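Local coordinates for calcium binding protein (Fasciola hepatica, PDB 5FX0) that probably binds calcium ions in its full-length form, of which this chain is the C-terminal dynein light chain-like domain, at residues 52-55 with 56-59; 58-62 with 63-67. One frame throughout, in Å; residues are numbered along the deposited sequence.

Contact 1. Residues 52-55 with 56-59; sequences AQDM and KNYM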
loop_
_atom_site.group_PDB
_atom_site.type_symbol
_atom_site.label_atom_id
_atom_site.label_comp_id
_atom_site.label_asym_id
_atom_site.label_seq_id
_atom_site.Cartn_x
_atom_site.Cartn_y
_atom_site.Cartn_z
ATOM N N ALA A 52 3.368 -9.268 -6.709
ATOM C CA ALA A 52 3.725 -8.592 -5.456
ATOM C C ALA A 52 4.587 -9.492 -4.554
ATOM O O ALA A 52 5.534 -9.026 -3.895
ATOM C CB ALA A 52 2.482 -8.122 -4.718
ATOM N N GLN A 53 4.274 -10.783 -4.572
ATOM C CA GLN A 53 5.005 -11.784 -3.788
ATOM C C GLN A 53 6.427 -11.976 -4.287
ATOM O O GLN A 53 7.363 -11.901 -3.499
ATOM C CB GLN A 53 4.267 -13.123 -3.800
ATOM C CG GLN A 53 4.746 -14.106 -2.741
ATOM C CD GLN A 53 4.226 -15.516 -2.968
ATOM O OE1 GLN A 53 4.855 -16.483 -2.558
ATOM N NE2 GLN A 53 3.079 -15.638 -3.630
ATOM N N ASP A 54 6.583 -12.210 -5.583
ATOM C CA ASP A 54 7.925 -12.339 -6.197
ATOM C C ASP A 54 8.802 -11.082 -6.112
ATOM O O ASP A 54 10.016 -11.176 -5.913
ATOM C CB ASP A 54 7.813 -12.799 -7.653
ATOM C CG ASP A 54 7.100 -14.152 -7.785
ATOM O OD1 ASP A 54 7.163 -14.969 -6.826
ATOM O OD2 ASP A 54 6.458 -14.382 -8.842
ATOM N N MET A 55 8.199 -9.909 -6.237
ATOM C CA MET A 55 8.944 -8.695 -5.962
ATOM C C MET A 55 9.501 -8.716 -4.533
ATOM O O MET A 55 10.690 -8.480 -4.328
ATOM C CB MET A 55 8.098 -7.435 -6.183
ATOM C CG MET A 55 7.944 -7.040 -7.622
ATOM S SD MET A 55 9.458 -6.581 -8.480
ATOM C CE MET A 55 10.058 -5.223 -7.476
ATOM N N LYS A 56 8.642 -8.990 -3.559
ATOM C CA LYS A 56 9.058 -8.993 -2.148
ATOM C C LYS A 56 10.168 -10.014 -1.859
ATOM O O LYS A 56 11.092 -9.709 -1.125
ATOM C CB LYS A 56 7.856 -9.148 -1.194
ATOM C CG LYS A 56 7.979 -10.297 -0.205
ATOM C CD LYS A 56 7.458 -9.951 1.169
ATOM C CE LYS A 56 8.062 -10.859 2.234
ATOM N NZ LYS A 56 8.709 -10.046 3.302
ATOM N N ASN A 57 10.058 -11.209 -2.433
ATOM C CA ASN A 57 11.075 -12.268 -2.292
ATOM C C ASN A 57 12.402 -11.917 -2.970
ATOM O O ASN A 57 13.457 -12.088 -2.363
ATOM C CB ASN A 57 10.558 -13.610 -2.839
ATOM C CG ASN A 57 9.379 -14.170 -2.035
ATOM O OD1 ASN A 57 9.109 -13.746 -0.924
ATOM N ND2 ASN A 57 8.667 -15.116 -2.619
ATOM N N TYR A 58 12.347 -11.415 -4.207
ATOM C CA TYR A 58 13.554 -10.975 -4.936
ATOM C C TYR A 58 14.351 -9.935 -4.143
ATOM O O TYR A 58 15.576 -9.998 -4.058
ATOM C CB TYR A 58 13.180 -10.425 -6.319
ATOM C CG TYR A 58 14.282 -9.692 -7.066
ATOM C CD1 TYR A 58 15.216 -10.387 -7.855
ATOM C CD2 TYR A 58 14.372 -8.291 -7.019
ATOM C CE1 TYR A 58 16.207 -9.703 -8.553
ATOM C CE2 TYR A 58 15.362 -7.604 -7.704
ATOM C CZ TYR A 58 16.268 -8.306 -8.476
ATOM O OH TYR A 58 17.242 -7.602 -9.147
ATOM N N MET A 59 13.640 -9.001 -3.525
ATOM C CA MET A 59 14.283 -7.937 -2.799
ATOM C C MET A 59 14.764 -8.324 -1.422
ATOM O O MET A 59 15.761 -7.792 -0.966
ATOM C CB MET A 59 13.345 -6.759 -2.726
ATOM C CG MET A 59 13.072 -6.243 -4.124
ATOM S SD MET A 59 12.590 -4.535 -4.076
ATOM C CE MET A 59 10.962 -4.703 -3.355
#
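Met55 and Met59 both set CG beside the backbone N (chi1 -78° and -63°), on one side of an alpha helix of the dynein light chain fold. Beyond CG the two chains differ. Met55 bends at both later torsions and curls up, whereas Met59 runs straight past CG and turns at its last bond. The methyls come together as a result, with Met55 CE 4.3 Å from Met59 CE. This is an i to i+4 apolar contact within helix 48-63. Met55 continues onto Val30 of helix 24-40 and Cys69 of strand 67-72, so the pair lies where the two helices and the sheet meet.

A polar pair with the same spacing lies further round the helix. Gln53 is extended, and its OE1 remains 4.1 Å from Asn57 ND2, too far for a bond. The two amide planes are nearly perpendicular, 89° apart. Asn57 leans back on the previous turn, with its CG 3.4 Å from Gln53 O.

Lys56 turns its polar end away from the segment 52-55. Its NZ forms a salt bridge with Asp60. Gln53 and Lys56 also pack on His82 and Phe80 of the second subunit.

Four backbone N-H to O bonds, each to the residue four earlier, run through these two turns. Tyr58 N to Asp54 O is the shortest, at 2.9 Å. Met55 O accepts Met59 N at 3.1 Å, and Met59 CG lies 3.3 Å from that same Met55 O.

Contact 2. Residues 58-62 with 63-67; sequences YMDEK and YGRVW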
loop_
_atom_site.group_PDB
_atom_site.type_symbol
_atom_site.label_atom_id
_atom_site.label_comp_id
_atom_site.label_asym_id
_atom_site.label_seq_id
_atom_site.Cartn_x
_atom_site.Cartn_y
_atom_site.Cartn_z
ATOM N N TYR A 58 12.347 -11.415 -4.207
ATOM C CA TYR A 58 13.554 -10.975 -4.936
ATOM C C TYR A 58 14.351 -9.935 -4.143
ATOM O O TYR A 58 15.576 -9.998 -4.058
ATOM C CB TYR A 58 13.180 -10.425 -6.319
ATOM C CG TYR A 58 14.282 -9.692 -7.066
ATOM C CD1 TYR A 58 15.216 -10.387 -7.855
ATOM C CD2 TYR A 58 14.372 -8.291 -7.019
ATOM C CE1 TYR A 58 16.207 -9.703 -8.553
ATOM C CE2 TYR A 58 15.362 -7.604 -7.704
ATOM C CZ TYR A 58 16.268 -8.306 -8.476
ATOM O OH TYR A 58 17.242 -7.602 -9.147
ATOM N N MET A 59 13.640 -9.001 -3.525
ATOM C CA MET A 59 14.283 -7.937 -2.799
ATOM C C MET A 59 14.764 -8.324 -1.422
ATOM O O MET A 59 15.761 -7.792 -0.966
ATOM C CB MET A 59 13.345 -6.759 -2.726
ATOM C CG MET A 59 13.072 -6.243 -4.124
ATOM S SD MET A 59 12.590 -4.535 -4.076
ATOM C CE MET A 59 10.962 -4.703 -3.355
ATOM N N ASP A 60 14.034 -9.200 -0.750
ATOM C CA ASP A 60 14.497 -9.805 0.503
ATOM C C ASP A 60 15.864 -10.497 0.251
ATOM O O ASP A 60 16.852 -10.205 0.915
ATOM C CB ASP A 60 13.446 -10.813 1.070
ATOM C CG ASP A 60 12.265 -10.136 1.831
ATOM O OD1 ASP A 60 12.308 -8.947 2.196
ATOM O OD2 ASP A 60 11.259 -10.818 2.093
ATOM N N GLU A 61 15.899 -11.366 -0.750
ATOM C CA GLU A 61 17.107 -12.116 -1.125
ATOM C C GLU A 61 18.277 -11.235 -1.580
ATOM O O GLU A 61 19.425 -11.504 -1.227
ATOM C CB GLU A 61 16.781 -13.128 -2.230
ATOM C CG GLU A 61 15.867 -14.270 -1.790
ATOM C CD GLU A 61 15.128 -14.921 -2.952
ATOM O OE1 GLU A 61 15.620 -14.857 -4.103
ATOM O OE2 GLU A 61 14.042 -15.499 -2.717
ATOM N N LYS A 62 17.977 -10.188 -2.349
ATOM C CA LYS A 62 18.996 -9.338 -2.962
ATOM C C LYS A 62 19.424 -8.116 -2.133
ATOM O O LYS A 62 20.542 -7.647 -2.301
ATOM C CB LYS A 62 18.512 -8.882 -4.338
ATOM C CG LYS A 62 19.617 -8.335 -5.216
ATOM C CD LYS A 62 19.207 -8.281 -6.673
ATOM C CE LYS A 62 20.400 -7.953 -7.553
ATOM N NZ LYS A 62 21.430 -9.027 -7.567
ATOM N N TYR A 63 18.544 -7.586 -1.273
ATOM C CA TYR A 63 18.879 -6.430 -0.416
ATOM C C TYR A 63 18.631 -6.669 1.073
ATOM O O TYR A 63 18.686 -5.723 1.869
ATOM C CB TYR A 63 18.117 -5.158 -0.855
ATOM C CG TYR A 63 18.154 -4.909 -2.352
ATOM C CD1 TYR A 63 19.363 -4.696 -3.018
ATOM C CD2 TYR A 63 16.980 -4.921 -3.105
ATOM C CE1 TYR A 63 19.398 -4.506 -4.396
ATOM C CE2 TYR A 63 17.006 -4.723 -4.470
ATOM C CZ TYR A 63 18.211 -4.519 -5.113
ATOM O OH TYR A 63 18.196 -4.344 -6.472
ATOM N N GLY A 64 18.359 -7.905 1.472
ATOM C CA GLY A 64 18.033 -8.178 2.861
ATOM C C GLY A 64 16.616 -7.810 3.239
ATOM O O GLY A 64 15.992 -6.967 2.622
ATOM N N ARG A 65 16.140 -8.429 4.307
ATOM C CA ARG A 65 14.732 -8.379 4.702
ATOM C C ARG A 65 14.466 -7.072 5.475
ATOM O O ARG A 65 15.404 -6.313 5.672
ATOM C CB ARG A 65 14.403 -9.651 5.517
ATOM C CG ARG A 65 14.728 -10.951 4.755
ATOM C CD ARG A 65 14.253 -12.236 5.428
ATOM N NE ARG A 65 12.794 -12.265 5.571
ATOM C CZ ARG A 65 12.104 -12.278 6.720
ATOM N NH1 ARG A 65 12.701 -12.305 7.912
ATOM N NH2 ARG A 65 10.774 -12.282 6.680
ATOM N N VAL A 66 13.222 -6.720 5.835
ATOM C CA VAL A 66 11.969 -7.284 5.315
ATOM C C VAL A 66 11.317 -6.241 4.380
ATOM O O VAL A 66 11.052 -5.099 4.796
ATOM C CB VAL A 66 10.968 -7.588 6.449
ATOM C CG1 VAL A 66 9.782 -8.373 5.911
ATOM C CG2 VAL A 66 11.620 -8.372 7.580
ATOM N N TRP A 67 11.055 -6.635 3.132
ATOM C CA TRP A 67 10.337 -5.770 2.178
ATOM C C TRP A 67 8.823 -5.977 2.203
ATOM O O TRP A 67 8.361 -7.047 2.555
ATOM C CB TRP A 67 10.880 -5.961 0.773
ATOM C CG TRP A 67 12.269 -5.448 0.658
ATOM C CD1 TRP A 67 13.410 -6.098 1.003
ATOM C CD2 TRP A 67 12.672 -4.160 0.193
ATOM N NE1 TRP A 67 14.504 -5.306 0.770
ATOM C CE2 TRP A 67 14.084 -4.112 0.265
ATOM C CE3 TRP A 67 11.982 -3.042 -0.295
ATOM C CZ2 TRP A 67 14.817 -3.002 -0.135
ATOM C CZ3 TRP A 67 12.719 -1.930 -0.670
ATOM C CH2 TRP A 67 14.124 -1.923 -0.582
#
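Trp67 takes Met59 on one indole face and Asp60 at its edge. Met59 CB sits almost straight above the five-membered ring, 3.7 Å from its centroid. Met59 SD lies over the six-membered ring at 4.2 Å from the centroid, a Met-aromatic contact. The methyl reaches on, with Met59 CE 3.6 Å from Trp67 CE3. In the ring plane, Asp60 OD1 meets the edge 3.3 Å from Trp67 CD1.

The Tyr63 ring has Lys62 CG over one face, nearer the rim than the centre. These two side chains run alongside each other, pointing the same way. Tyr63 OH is hydrogen-bonded to Glu29 of helix 24-40.

Asp60 holds the chain as it turns back. Its CG lies beside the backbone N (chi1 -80°), which brings OD1 to Trp67 N. That bond is short and nearly straight, 2.8 Å at 164°. OD2 is already engaged by Lys56. Arg65 NE stays 4.1 Å from Asp60 OD2, beyond a salt bridge, though the positive guanidinium may still help to keep the carboxylate ionised.

Tyr63 N closes the last regular turn on Met59 O at 2.8 Å. Gly64 N makes a weak bond to Asp60 O. The Arg65-Val66 peptide is cis, and Val66 packs on Phe80 of the second subunit. This is the junction between helix 48-63 and edge strand 67-72 of the dynein light chain-like domain, where the helix ends at a positive-phi glycine, Gly64.

Both contacts use helix 48-63 and share Tyr58 and Met59; contact 2 also takes in the loop after it. Contact 1 is partly buried and lies within the helix, where regular backbone bonds run alongside apolar packing. Contact 2 is a surface contact, although Met59 and Trp67 in it are buried. It covers the helix end and the turn into strand 67-72, where an aspartate, an indole and a glycine replace the repeating pattern. The centres of contact 1 and contact 2 are about 8 Å apart. Lys56 NZ of contact 1 reaches Trp67 O of contact 2 at 3.1 Å, probably as a hydrogen bond. Phe80 of the second subunit touches both contacts.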